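Methylxanthine N3-demethylase NdmB (Pseudomonas putida, PDB 6ICL) removes the N3-methyl group of theobromine and related methylxanthines as formaldehyde, a Rieske non-heme iron oxygenase step in bacterial caffeine degradation. Local coordinates at residues 36-41 / 254-259; 59-64 / 276-281; 142-147 / 161-166; 177-182 / 285-290. All blocks are in the same frame, centred on the assembly; numbering follows the deposited sequence.

Contact 1: 36-41 / 254-259; sequences FWHPVC and MPYSVN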
loop_
_atom_site.group_PDB
_atom_site.type_symbol
_atom_site.label_atom_id
_atom_site.label_comp_id
_atom_site.label_asym_id
_atom_site.label_seq_id
_atom_site.Cartn_x
_atom_site.Cartn_y
_atom_site.Cartn_z
ATOM N N PHE A 36 25.216 4.373 -32.626
ATOM C CA PHE A 36 26.176 4.270 -31.540
ATOM C C PHE A 36 25.901 3.042 -30.675
ATOM O O PHE A 36 24.787 2.506 -30.641
ATOM C CB PHE A 36 26.141 5.537 -30.686
ATOM C CG PHE A 36 26.584 6.766 -31.420
ATOM C CD1 PHE A 36 25.682 7.497 -32.189
ATOM C CD2 PHE A 36 27.908 7.205 -31.332
ATOM C CE1 PHE A 36 26.100 8.672 -32.875
ATOM C CE2 PHE A 36 28.337 8.360 -31.999
ATOM C CZ PHE A 36 27.424 9.094 -32.779
ATOM N N TRP A 37 26.948 2.584 -29.998
ATOM C CA TRP A 37 26.819 1.553 -28.983
ATOM C C TRP A 37 26.242 2.155 -27.707
ATOM O O TRP A 37 26.745 3.166 -27.209
ATOM C CB TRP A 37 28.175 0.926 -28.672
ATOM C CG TRP A 37 28.777 0.164 -29.799
ATOM C CD1 TRP A 37 29.541 0.671 -30.813
ATOM C CD2 TRP A 37 28.717 -1.256 -30.011
ATOM N NE1 TRP A 37 29.946 -0.337 -31.643
ATOM C CE2 TRP A 37 29.461 -1.534 -31.179
ATOM C CE3 TRP A 37 28.104 -2.313 -29.330
ATOM C CZ2 TRP A 37 29.615 -2.839 -31.689
ATOM C CZ3 TRP A 37 28.252 -3.609 -29.838
ATOM C CH2 TRP A 37 29.001 -3.857 -31.010
ATOM N N HIS A 38 25.181 1.536 -27.190
ATOM C CA HIS A 38 24.582 1.963 -25.932
ATOM C C HIS A 38 24.574 0.810 -24.935
ATOM O O HIS A 38 24.307 -0.339 -25.313
ATOM C CB HIS A 38 23.154 2.441 -26.144
ATOM C CG HIS A 38 23.050 3.611 -27.065
ATOM N ND1 HIS A 38 23.508 4.861 -26.725
ATOM C CD2 HIS A 38 22.559 3.712 -28.321
ATOM C CE1 HIS A 38 23.309 5.684 -27.739
ATOM N NE2 HIS A 38 22.725 5.013 -28.714
ATOM N N PRO A 39 24.837 1.083 -23.661
ATOM C CA PRO A 39 24.731 0.034 -22.647
ATOM C C PRO A 39 23.260 -0.223 -22.317
ATOM O O PRO A 39 22.461 0.712 -22.193
ATOM C CB PRO A 39 25.484 0.626 -21.459
ATOM C CG PRO A 39 25.125 2.143 -21.565
ATOM C CD PRO A 39 24.975 2.429 -23.066
ATOM N N VAL A 40 22.893 -1.505 -22.225
ATOM C CA VAL A 40 21.519 -1.863 -21.898
ATOM C C VAL A 40 21.387 -2.496 -20.514
ATOM O O VAL A 40 20.332 -2.342 -19.883
ATOM C CB VAL A 40 20.912 -2.771 -22.979
ATOM C CG1 VAL A 40 20.702 -1.968 -24.279
ATOM C CG2 VAL A 40 21.800 -4.023 -23.194
ATOM N N CYS A 41 22.420 -3.151 -19.997
ATOM C CA CYS A 41 22.388 -3.638 -18.623
ATOM C C CYS A 41 23.803 -4.057 -18.251
ATOM O O CYS A 41 24.666 -4.213 -19.116
ATOM C CB CYS A 41 21.404 -4.816 -18.460
ATOM S SG CYS A 41 21.843 -6.247 -19.517
ATOM N N MET A 254 31.169 9.891 -27.579
ATOM C CA MET A 254 29.832 10.316 -27.955
ATOM C C MET A 254 28.920 9.106 -28.189
ATOM O O MET A 254 29.374 8.058 -28.657
ATOM C CB MET A 254 29.901 11.186 -29.200
ATOM C CG MET A 254 30.709 12.468 -28.980
ATOM S SD MET A 254 29.844 13.672 -27.948
ATOM C CE MET A 254 28.555 14.165 -29.096
ATOM N N PRO A 255 27.615 9.253 -27.904
ATOM C CA PRO A 255 26.941 10.488 -27.512
ATOM C C PRO A 255 26.785 10.695 -26.023
ATOM O O PRO A 255 26.394 11.788 -25.661
ATOM C CB PRO A 255 25.563 10.354 -28.160
ATOM C CG PRO A 255 25.521 8.944 -28.786
ATOM C CD PRO A 255 26.641 8.184 -28.167
ATOM N N TYR A 256 27.132 9.722 -25.165
ATOM C CA TYR A 256 26.667 9.830 -23.781
ATOM C C TYR A 256 27.636 9.298 -22.730
ATOM O O TYR A 256 27.193 9.003 -21.611
ATOM C CB TYR A 256 25.342 9.062 -23.601
ATOM C CG TYR A 256 24.180 9.529 -24.448
ATOM C CD1 TYR A 256 23.719 10.847 -24.374
ATOM C CD2 TYR A 256 23.511 8.649 -25.288
ATOM C CE1 TYR A 256 22.645 11.281 -25.131
ATOM C CE2 TYR A 256 22.428 9.079 -26.044
ATOM C CZ TYR A 256 22.000 10.398 -25.953
ATOM O OH TYR A 256 20.924 10.841 -26.698
ATOM N N SER A 257 28.923 9.158 -23.021
ATOM C CA SER A 257 29.837 8.610 -22.039
ATOM C C SER A 257 30.777 9.676 -21.495
ATOM O O SER A 257 31.076 10.681 -22.157
ATOM C CB SER A 257 30.650 7.460 -22.632
ATOM O OG SER A 257 29.770 6.510 -23.197
ATOM N N VAL A 258 31.246 9.440 -20.273
ATOM C CA VAL A 258 32.240 10.292 -19.616
ATOM C C VAL A 258 33.231 9.394 -18.897
ATOM O O VAL A 258 32.843 8.615 -18.020
ATOM C CB VAL A 258 31.634 11.280 -18.600
ATOM C CG1 VAL A 258 32.769 12.118 -17.950
ATOM C CG2 VAL A 258 30.617 12.178 -19.246
ATOM N N ASN A 259 34.508 9.515 -19.240
ATOM C CA ASN A 259 35.583 8.926 -18.458
ATOM C C ASN A 259 36.339 10.077 -17.802
ATOM O O ASN A 259 36.996 10.867 -18.495
ATOM C CB ASN A 259 36.500 8.071 -19.340
ATOM C CG ASN A 259 37.571 7.360 -18.542
ATOM O OD1 ASN A 259 37.387 6.212 -18.104
ATOM N ND2 ASN A 259 38.699 8.036 -18.330
HETATM O O HOH W 1 28.619 5.367 -27.838
#

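Contact 2: 59-64 / 276-281; sequences VTLLGE and TASPVD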
loop_
_atom_site.group_PDB
_atom_site.type_symbol
_atom_site.label_atom_id
_atom_site.label_comp_id
_atom_site.label_asym_id
_atom_site.label_seq_id
_atom_site.Cartn_x
_atom_site.Cartn_y
_atom_site.Cartn_z
ATOM N N VAL A 59 14.967 -5.563 -22.365
ATOM C CA VAL A 59 15.492 -4.214 -22.182
ATOM C C VAL A 59 14.837 -3.337 -23.231
ATOM O O VAL A 59 14.342 -3.816 -24.255
ATOM C CB VAL A 59 17.030 -4.091 -22.324
ATOM C CG1 VAL A 59 17.757 -4.855 -21.229
ATOM C CG2 VAL A 59 17.492 -4.554 -23.734
ATOM N N THR A 60 14.849 -2.033 -22.977
ATOM C CA THR A 60 14.330 -1.062 -23.925
ATOM C C THR A 60 15.442 -0.082 -24.280
ATOM O O THR A 60 16.128 0.432 -23.394
ATOM C CB THR A 60 13.096 -0.363 -23.345
ATOM O OG1 THR A 60 12.099 -1.364 -23.082
ATOM C CG2 THR A 60 12.519 0.646 -24.340
ATOM N N LEU A 61 15.658 0.118 -25.581
ATOM C CA LEU A 61 16.724 0.977 -26.088
ATOM C C LEU A 61 16.137 1.813 -27.205
ATOM O O LEU A 61 15.652 1.258 -28.196
ATOM C CB LEU A 61 17.918 0.179 -26.617
ATOM C CG LEU A 61 19.040 1.041 -27.225
ATOM C CD1 LEU A 61 19.549 2.084 -26.227
ATOM C CD2 LEU A 61 20.205 0.151 -27.681
ATOM N N LEU A 62 16.190 3.133 -27.043
ATOM C CA LEU A 62 15.688 4.067 -28.046
ATOM C C LEU A 62 14.241 3.751 -28.389
ATOM O O LEU A 62 13.819 3.847 -29.537
ATOM C CB LEU A 62 16.576 4.065 -29.301
ATOM C CG LEU A 62 17.961 4.695 -29.103
ATOM C CD1 LEU A 62 18.852 4.480 -30.330
ATOM C CD2 LEU A 62 17.823 6.172 -28.807
ATOM N N GLY A 63 13.464 3.379 -27.374
ATOM C CA GLY A 63 12.075 3.042 -27.588
ATOM C C GLY A 63 11.839 1.640 -28.103
ATOM O O GLY A 63 10.686 1.197 -28.123
ATOM N N GLU A 64 12.883 0.918 -28.509
ATOM C CA GLU A 64 12.734 -0.432 -29.035
ATOM C C GLU A 64 12.781 -1.449 -27.906
ATOM O O GLU A 64 13.632 -1.367 -27.017
ATOM C CB GLU A 64 13.843 -0.780 -30.035
ATOM C CG GLU A 64 14.160 0.296 -31.034
ATOM C CD GLU A 64 13.293 0.231 -32.259
ATOM O OE1 GLU A 64 13.619 0.939 -33.233
ATOM O OE2 GLU A 64 12.290 -0.518 -32.259
ATOM N N THR A 276 27.996 6.224 -18.298
ATOM C CA THR A 276 27.359 6.327 -19.595
ATOM C C THR A 276 25.854 6.318 -19.376
ATOM O O THR A 276 25.337 5.516 -18.584
ATOM C CB THR A 276 27.796 5.178 -20.516
ATOM O OG1 THR A 276 29.198 5.301 -20.782
ATOM C CG2 THR A 276 27.059 5.238 -21.839
ATOM N N ALA A 277 25.158 7.218 -20.054
ATOM C CA ALA A 277 23.704 7.279 -19.996
ATOM C C ALA A 277 23.140 6.552 -21.205
ATOM O O ALA A 277 23.562 6.803 -22.330
ATOM C CB ALA A 277 23.224 8.730 -19.955
ATOM N N SER A 278 22.203 5.636 -20.969
ATOM C CA SER A 278 21.584 4.914 -22.067
ATOM C C SER A 278 20.235 5.525 -22.422
ATOM O O SER A 278 19.395 5.707 -21.535
ATOM C CB SER A 278 21.405 3.454 -21.680
ATOM O OG SER A 278 20.866 2.728 -22.763
ATOM N N PRO A 279 19.985 5.858 -23.698
ATOM C CA PRO A 279 18.700 6.457 -24.070
ATOM C C PRO A 279 17.581 5.422 -24.129
ATOM O O PRO A 279 17.269 4.888 -25.194
ATOM C CB PRO A 279 18.986 7.051 -25.454
ATOM C CG PRO A 279 20.041 6.074 -26.025
ATOM C CD PRO A 279 20.889 5.674 -24.856
ATOM N N VAL A 280 16.955 5.164 -22.986
ATOM C CA VAL A 280 15.920 4.135 -22.892
ATOM C C VAL A 280 14.716 4.499 -23.754
ATOM O O VAL A 280 14.270 3.709 -24.590
ATOM C CB VAL A 280 15.512 3.934 -21.421
ATOM C CG1 VAL A 280 14.272 3.057 -21.342
ATOM C CG2 VAL A 280 16.686 3.297 -20.639
ATOM N N ASP A 281 14.149 5.675 -23.533
ATOM C CA ASP A 281 13.003 6.142 -24.303
ATOM C C ASP A 281 12.995 7.663 -24.231
ATOM O O ASP A 281 13.958 8.287 -23.767
ATOM C CB ASP A 281 11.684 5.542 -23.791
ATOM C CG ASP A 281 11.437 5.832 -22.307
ATOM O OD1 ASP A 281 12.093 6.735 -21.737
ATOM O OD2 ASP A 281 10.591 5.150 -21.690
HETATM O O HOH W 2 18.754 0.920 -22.809
#

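Contact 3: 142-147 / 161-166; sequences VKYDIV and PYLSDF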
loop_
_atom_site.group_PDB
_atom_site.type_symbol
_atom_site.label_atom_id
_atom_site.label_comp_id
_atom_site.label_asym_id
_atom_site.label_seq_id
_atom_site.Cartn_x
_atom_site.Cartn_y
_atom_site.Cartn_z
ATOM N N VAL A 142 29.843 -7.675 -24.770
ATOM C CA VAL A 142 30.084 -7.398 -23.357
ATOM C C VAL A 142 31.442 -6.715 -23.217
ATOM O O VAL A 142 32.463 -7.242 -23.666
ATOM C CB VAL A 142 30.022 -8.689 -22.521
ATOM C CG1 VAL A 142 30.392 -8.405 -21.055
ATOM C CG2 VAL A 142 28.632 -9.304 -22.589
ATOM N N LYS A 143 31.470 -5.546 -22.588
ATOM C CA LYS A 143 32.749 -4.905 -22.323
ATOM C C LYS A 143 32.648 -4.171 -21.001
ATOM O O LYS A 143 31.636 -3.535 -20.721
ATOM C CB LYS A 143 33.145 -3.940 -23.447
ATOM C CG LYS A 143 34.635 -3.544 -23.423
ATOM C CD LYS A 143 35.010 -2.760 -24.670
ATOM C CE LYS A 143 36.507 -2.471 -24.717
ATOM N NZ LYS A 143 36.840 -1.804 -26.021
ATOM N N TYR A 144 33.690 -4.288 -20.187
ATOM C CA TYR A 144 33.713 -3.755 -18.826
ATOM C C TYR A 144 32.567 -4.314 -17.977
ATOM O O TYR A 144 32.032 -3.615 -17.104
ATOM C CB TYR A 144 33.665 -2.222 -18.788
ATOM C CG TYR A 144 34.332 -1.479 -19.927
ATOM C CD1 TYR A 144 35.705 -1.592 -20.175
ATOM C CD2 TYR A 144 33.585 -0.630 -20.737
ATOM C CE1 TYR A 144 36.317 -0.865 -21.208
ATOM C CE2 TYR A 144 34.177 0.078 -21.771
ATOM C CZ TYR A 144 35.538 -0.034 -22.006
ATOM O OH TYR A 144 36.089 0.708 -23.035
ATOM N N ASP A 145 32.183 -5.566 -18.236
ATOM C CA ASP A 145 31.087 -6.235 -17.531
ATOM C C ASP A 145 29.771 -5.491 -17.716
ATOM O O ASP A 145 28.916 -5.468 -16.825
ATOM C CB ASP A 145 31.410 -6.433 -16.047
ATOM C CG ASP A 145 32.536 -7.453 -15.836
ATOM O OD1 ASP A 145 32.743 -8.301 -16.745
ATOM O OD2 ASP A 145 33.213 -7.400 -14.779
ATOM N N ILE A 146 29.603 -4.898 -18.895
ATOM C CA ILE A 146 28.370 -4.236 -19.286
ATOM C C ILE A 146 27.963 -4.762 -20.652
ATOM O O ILE A 146 28.828 -5.069 -21.479
ATOM C CB ILE A 146 28.558 -2.707 -19.289
ATOM C CG1 ILE A 146 28.593 -2.201 -17.839
ATOM C CG2 ILE A 146 27.466 -2.031 -20.105
ATOM C CD1 ILE A 146 28.912 -0.707 -17.702
ATOM N N VAL A 147 26.655 -4.910 -20.881
ATOM C CA VAL A 147 26.126 -5.348 -22.169
ATOM C C VAL A 147 25.820 -4.136 -23.046
ATOM O O VAL A 147 24.997 -3.284 -22.683
ATOM C CB VAL A 147 24.868 -6.208 -21.985
ATOM C CG1 VAL A 147 24.389 -6.745 -23.339
ATOM C CG2 VAL A 147 25.143 -7.344 -21.003
ATOM N N PRO A 161 32.163 2.852 -25.946
ATOM C CA PRO A 161 32.784 3.954 -25.213
ATOM C C PRO A 161 34.056 3.593 -24.467
ATOM O O PRO A 161 34.264 2.459 -24.020
ATOM C CB PRO A 161 31.675 4.375 -24.243
ATOM C CG PRO A 161 30.419 4.237 -25.134
ATOM C CD PRO A 161 30.690 2.983 -25.975
ATOM N N TYR A 162 34.886 4.618 -24.302
ATOM C CA TYR A 162 36.165 4.484 -23.643
ATOM C C TYR A 162 36.021 4.491 -22.125
ATOM O O TYR A 162 35.408 5.398 -21.551
ATOM C CB TYR A 162 37.071 5.641 -24.077
ATOM C CG TYR A 162 38.383 5.614 -23.366
ATOM C CD1 TYR A 162 39.382 4.702 -23.744
ATOM C CD2 TYR A 162 38.623 6.465 -22.300
ATOM C CE1 TYR A 162 40.573 4.659 -23.084
ATOM C CE2 TYR A 162 39.813 6.435 -21.634
ATOM C CZ TYR A 162 40.783 5.540 -22.031
ATOM O OH TYR A 162 41.961 5.529 -21.345
ATOM N N LEU A 163 36.652 3.520 -21.472
ATOM C CA LEU A 163 36.877 3.531 -20.034
ATOM C C LEU A 163 38.335 3.176 -19.794
ATOM O O LEU A 163 38.862 2.255 -20.415
ATOM C CB LEU A 163 35.967 2.534 -19.298
ATOM C CG LEU A 163 36.437 2.001 -17.942
ATOM C CD1 LEU A 163 36.299 3.044 -16.848
ATOM C CD2 LEU A 163 35.698 0.700 -17.564
ATOM N N SER A 164 38.995 3.908 -18.909
ATOM C CA SER A 164 40.403 3.658 -18.649
ATOM C C SER A 164 40.560 2.753 -17.435
ATOM O O SER A 164 39.742 2.782 -16.505
ATOM C CB SER A 164 41.162 4.969 -18.429
ATOM O OG SER A 164 40.817 5.586 -17.201
ATOM N N ASP A 165 41.621 1.940 -17.461
ATOM C CA ASP A 165 42.154 1.213 -16.303
ATOM C C ASP A 165 41.308 0.027 -15.850
ATOM O O ASP A 165 41.555 -0.482 -14.748
ATOM C CB ASP A 165 42.355 2.118 -15.081
ATOM C CG ASP A 165 43.303 3.266 -15.349
ATOM O OD1 ASP A 165 42.843 4.343 -15.797
ATOM O OD2 ASP A 165 44.513 3.097 -15.099
ATOM N N PHE A 166 40.349 -0.444 -16.645
ATOM C CA PHE A 166 39.593 -1.624 -16.241
ATOM C C PHE A 166 40.530 -2.800 -16.001
ATOM O O PHE A 166 40.334 -3.573 -15.056
ATOM C CB PHE A 166 38.534 -1.951 -17.302
ATOM C CG PHE A 166 37.527 -3.026 -16.886
ATOM C CD1 PHE A 166 36.410 -2.704 -16.118
ATOM C CD2 PHE A 166 37.687 -4.345 -17.304
ATOM C CE1 PHE A 166 35.478 -3.683 -15.756
ATOM C CE2 PHE A 166 36.780 -5.327 -16.942
ATOM C CZ PHE A 166 35.666 -4.994 -16.164
#

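Contact 4: 177-182 / 285-290; sequences DSYIWE and CRNFMI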
loop_
_atom_site.group_PDB
_atom_site.type_symbol
_atom_site.label_atom_id
_atom_site.label_comp_id
_atom_site.label_asym_id
_atom_site.label_seq_id
_atom_site.Cartn_x
_atom_site.Cartn_y
_atom_site.Cartn_z
ATOM N N ASP A 177 25.388 -1.319 -10.070
ATOM C CA ASP A 177 24.067 -1.548 -10.651
ATOM C C ASP A 177 23.629 -0.282 -11.375
ATOM O O ASP A 177 23.949 0.829 -10.953
ATOM C CB ASP A 177 23.015 -1.897 -9.581
ATOM C CG ASP A 177 23.104 -3.341 -9.083
ATOM O OD1 ASP A 177 23.789 -4.197 -9.684
ATOM O OD2 ASP A 177 22.446 -3.620 -8.072
ATOM N N SER A 178 22.905 -0.447 -12.468
ATOM C CA SER A 178 22.439 0.730 -13.197
ATOM C C SER A 178 21.272 1.408 -12.463
ATOM O O SER A 178 20.605 0.812 -11.613
ATOM C CB SER A 178 22.012 0.331 -14.600
ATOM O OG SER A 178 20.821 -0.445 -14.525
ATOM N N TYR A 179 21.018 2.674 -12.799
ATOM C CA TYR A 179 19.915 3.396 -12.173
ATOM C C TYR A 179 19.206 4.239 -13.225
ATOM O O TYR A 179 19.822 4.697 -14.198
ATOM C CB TYR A 179 20.396 4.286 -10.998
ATOM C CG TYR A 179 21.365 5.360 -11.423
ATOM C CD1 TYR A 179 22.726 5.078 -11.534
ATOM C CD2 TYR A 179 20.927 6.662 -11.725
ATOM C CE1 TYR A 179 23.638 6.056 -11.942
ATOM C CE2 TYR A 179 21.846 7.646 -12.149
ATOM C CZ TYR A 179 23.197 7.332 -12.240
ATOM O OH TYR A 179 24.135 8.275 -12.649
ATOM N N ILE A 180 17.893 4.428 -13.020
ATOM C CA ILE A 180 17.025 5.160 -13.942
ATOM C C ILE A 180 16.855 6.577 -13.399
ATOM O O ILE A 180 16.646 6.766 -12.193
ATOM C CB ILE A 180 15.663 4.452 -14.094
ATOM C CG1 ILE A 180 15.823 3.129 -14.846
ATOM C CG2 ILE A 180 14.616 5.352 -14.769
ATOM C CD1 ILE A 180 15.588 3.240 -16.351
ATOM N N TRP A 181 16.993 7.576 -14.272
ATOM C CA TRP A 181 16.525 8.934 -13.997
ATOM C C TRP A 181 15.428 9.256 -14.998
ATOM O O TRP A 181 15.508 8.849 -16.168
ATOM C CB TRP A 181 17.644 9.994 -14.113
ATOM C CG TRP A 181 18.533 10.150 -12.891
ATOM C CD1 TRP A 181 18.502 9.403 -11.746
ATOM C CD2 TRP A 181 19.571 11.141 -12.694
ATOM N NE1 TRP A 181 19.463 9.853 -10.855
ATOM C CE2 TRP A 181 20.118 10.929 -11.404
ATOM C CE3 TRP A 181 20.080 12.186 -13.480
ATOM C CZ2 TRP A 181 21.148 11.718 -10.885
ATOM C CZ3 TRP A 181 21.113 12.965 -12.968
ATOM C CH2 TRP A 181 21.634 12.730 -11.684
ATOM N N GLU A 182 14.411 9.992 -14.542
ATOM C CA GLU A 182 13.330 10.455 -15.420
ATOM C C GLU A 182 13.737 11.774 -16.088
ATOM O O GLU A 182 13.208 12.865 -15.823
ATOM C CB GLU A 182 12.029 10.585 -14.632
ATOM C CG GLU A 182 11.565 9.240 -14.080
ATOM C CD GLU A 182 10.467 9.392 -13.062
ATOM O OE1 GLU A 182 9.373 9.865 -13.450
ATOM O OE2 GLU A 182 10.701 9.057 -11.874
ATOM N N CYS A 285 16.423 7.707 -18.860
ATOM C CA CYS A 285 17.693 7.131 -19.250
ATOM C C CYS A 285 18.158 6.203 -18.140
ATOM O O CYS A 285 17.845 6.404 -16.964
ATOM C CB CYS A 285 18.755 8.214 -19.534
ATOM S SG CYS A 285 19.000 9.370 -18.172
ATOM N N ARG A 286 18.895 5.178 -18.523
ATOM C CA ARG A 286 19.429 4.212 -17.579
ATOM C C ARG A 286 20.930 4.407 -17.554
ATOM O O ARG A 286 21.575 4.391 -18.605
ATOM C CB ARG A 286 19.079 2.778 -17.979
ATOM C CG ARG A 286 19.760 1.747 -17.068
ATOM C CD ARG A 286 19.391 0.344 -17.442
ATOM N NE ARG A 286 17.974 0.092 -17.272
ATOM C CZ ARG A 286 17.356 -0.042 -16.094
ATOM N NH1 ARG A 286 18.024 0.064 -14.932
ATOM N NH2 ARG A 286 16.050 -0.290 -16.076
ATOM N N ASN A 287 21.471 4.606 -16.364
ATOM C CA ASN A 287 22.808 5.123 -16.197
ATOM C C ASN A 287 23.702 4.081 -15.541
ATOM O O ASN A 287 23.306 3.419 -14.571
ATOM C CB ASN A 287 22.733 6.407 -15.388
ATOM C CG ASN A 287 21.800 7.401 -16.047
ATOM O OD1 ASN A 287 22.136 7.940 -17.088
ATOM N ND2 ASN A 287 20.587 7.587 -15.492
ATOM N N PHE A 288 24.906 3.965 -16.090
ATOM C CA PHE A 288 25.892 2.954 -15.740
ATOM C C PHE A 288 27.119 3.656 -15.191
ATOM O O PHE A 288 27.741 4.456 -15.897
ATOM C CB PHE A 288 26.238 2.130 -16.971
ATOM C CG PHE A 288 25.095 1.329 -17.461
ATOM C CD1 PHE A 288 24.115 1.909 -18.259
ATOM C CD2 PHE A 288 24.965 -0.003 -17.090
ATOM C CE1 PHE A 288 23.051 1.185 -18.694
ATOM C CE2 PHE A 288 23.889 -0.747 -17.540
ATOM C CZ PHE A 288 22.921 -0.155 -18.329
ATOM N N MET A 289 27.457 3.375 -13.939
ATOM C CA MET A 289 28.614 3.977 -13.299
ATOM C C MET A 289 29.680 2.920 -13.031
ATOM O O MET A 289 29.359 1.795 -12.620
ATOM C CB MET A 289 28.208 4.649 -11.989
ATOM C CG MET A 289 29.367 5.247 -11.228
ATOM S SD MET A 289 28.785 6.001 -9.709
ATOM C CE MET A 289 28.680 4.568 -8.665
ATOM N N ILE A 290 30.950 3.291 -13.259
ATOM C CA ILE A 290 32.104 2.454 -12.936
ATOM C C ILE A 290 33.113 3.306 -12.174
ATOM O O ILE A 290 33.429 4.430 -12.585
ATOM C CB ILE A 290 32.739 1.830 -14.195
ATOM C CG1 ILE A 290 31.714 0.903 -14.863
ATOM C CG2 ILE A 290 34.049 1.080 -13.847
ATOM C CD1 ILE A 290 32.193 0.205 -16.138
HETATM O O HOH W 3 25.185 2.807 -12.255
#

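Contact 1: 36-41 / 254-259
The ring of Phe36 has the pyrrolidine of Pro255 over one face: Pro255 CG sits 3.8 Å from the centroid of the Phe36 ring, 19° off its normal, a CH-pi contact. Phe36 CG lies beside its backbone N, anti to the carbonyl carbon (chi1 -65°), which lays the ring against the proline. Pro255 CD is 3.5 Å from Phe36 CD2, and the two side chains run past each other in opposite directions. Met254 O comes up obliquely to the same ring, 3.2 Å from Phe36 CD2. The imidazole of His38 meets the phenol ring of Tyr256 rim to rim, neither over the other's face, planes at 39°; His38 CE1 lies at the Tyr256 edge, near its plane, 3.9 Å from Tyr256 CD2. Pro255 CB lies over the centre of one face of the Tyr256 ring, which places the proline between the two aromatic contacts. The polar ends look elsewhere: His38 NE2 is bonded to Leu33 O and Tyr256 OH to Glu186. Between the segments the polar link is a water that donates to Trp37 O at 3.0 Å and to Met254 O at 2.9 Å. All five touching residues are buried. This is mostly apolar packing between domains: an outer strand of the Rieske sheet against the cis-proline turn, Met254-Pro255, between strands 246-253 and 257-264 of the catalytic domain.

Contact 2: 59-64 / 276-281
Val280 and Pro279, with Thr60, bury the most surface at this junction, where the type I' turn Leu61-Glu64 of a Rieske-domain beta hairpin sits on residues 279-281 of the catalytic-domain strand. The strand axes run at 101° to each other, so they meet crosswise rather than pairing as neighbours in a sheet. Pro279 is the centre of an inverse gamma turn, and the bend presents successive carbonyls to the hairpin: Pro279 O accepts from Leu62 N at 2.8 Å, and Val280 O from Gly63 N at 2.9 Å. The first donor lies nearly in line with its C=O; the second is tilted 27° from the carbonyl plane. Beside these bonds, Leu62 CD2 rests 3.6 Å from Pro279 CG, the leucine branch crossing the proline ring at a slant. Val280 CG1, anti to the backbone N (chi1 170°), is carried to Thr60, where it lies 3.8 Å from Thr60 O, and Thr60 CG2 in turn touches Val280 O at 3.5 Å. Leu61 CD1 fills in next to the proline, toward Ser278. Ser278 OG, itself hydrogen-bonded to Pro39 O of the outer Rieske strand, takes a water at 2.8 Å that also donates to Thr60 O at 2.7 Å.

Contact 3: 142-147 / 161-166
A type I' turn, Lys143-Ile146, closes the hairpin between strands 137-143 and 146-150 of the Rieske domain, and its Tyr144 plugs into the loop that leads on to strand 171-181 of the catalytic domain. Tyr144 OH does two jobs at the far end. It donates to Pro161 O at 2.7 Å, in the carbonyl plane, and accepts a longer bond from Leu163 N at 3.3 Å with an N-H...O angle of 138°. The ring is held between aliphatic groups: Leu163 CD2 lies over one face, 3.8 Å from the Tyr144 centroid, while CG of Lys143 covers the opposite face. An edge of the Tyr144 ring points to the face of Phe166 in a T-shaped pair, centroids 5.8 Å apart and planes at 62°. Phe166 extends from its own backbone with CG anti to N (chi1 -170°), which brings its ring against the turn backbone; Tyr144 CA sits over that face, 3.7 Å from the Phe166 centroid. Asp145 OD2 approaches the Phe166 rim in the ring plane, 3.7 Å from Phe166 CZ. Ile290 of strand 284-294 packs against both Tyr144 and Leu163. Both faces of the Tyr144 ring are covered and its hydroxyl is bonded as donor and acceptor, which should restrain the ring's rotation; the buried hydroxyl finds its partners in loop backbone, Pro161 O and Leu163 N.

Contact 4: 177-182 / 285-290
Tyr179 and Asn287 form the dense part of this strand pair. Asn287 CB presses on one face of the Tyr179 ring, 3.3 Å from Tyr179 CZ, and the tyrosine reaches over its neighbour because CG lies between the backbone N and carbonyl carbon (chi1 62°). Tyr179 O takes Asn287 N at 2.7 Å, plus a weak bond from Asn287 ND2. Trp181 stands beside them, with Tyr179 CE2 over its face; its side chain is about 7 Å from the bound iron. These are antiparallel neighbours in the catalytic-domain sheet, strand 171-181 being outermost within the chain, beside strand 284-294. Trp181 and Cys285 make a hydrogen-bonded pair, each N 3.1 Å from the other's O. While Trp181, Cys285 and Asn287 are buried, Ile180 and Arg286 on the other face are partly exposed: Ile180 CG1 and CD1 lie over the Arg286 guanidinium, whose NH1 gives Ser178 OG a bond of 2.9 Å, the oxygen 21° out of the guanidinium plane. Ser178 CB lies over a face of Phe288, 3.9 Å from the Phe288 ring centroid. At the Asp177 end a water donates to Asp177 O and Asn287 O and accepts from Met289 N.

How the contacts relate
Contact 1 is the buried one, mostly apolar, and unlike contacts 2 to 4 it has no direct hydrogen bond between its segments; contacts 2, 3 and 4 are partly buried. Contacts 1 and 2 join the Rieske domain's six-stranded sheet to the catalytic domain, contact 3 joins that sheet to the loop leading into the catalytic-domain sheet, and contact 4 lies wholly within the latter, with regular strand pairing. Strands 257-264, 270-281 and 284-294 run side by side there, so contacts 1, 2 and 4 share a framework: Ala277 N bonds Tyr256 O, and Ser278 N bonds Arg286 O. Contact 2 relies on backbone bonds from a turn, contact 3 on a phenol hydroxyl and aromatic faces. Phe288 packs against Pro39 and Cys41 of contact 1.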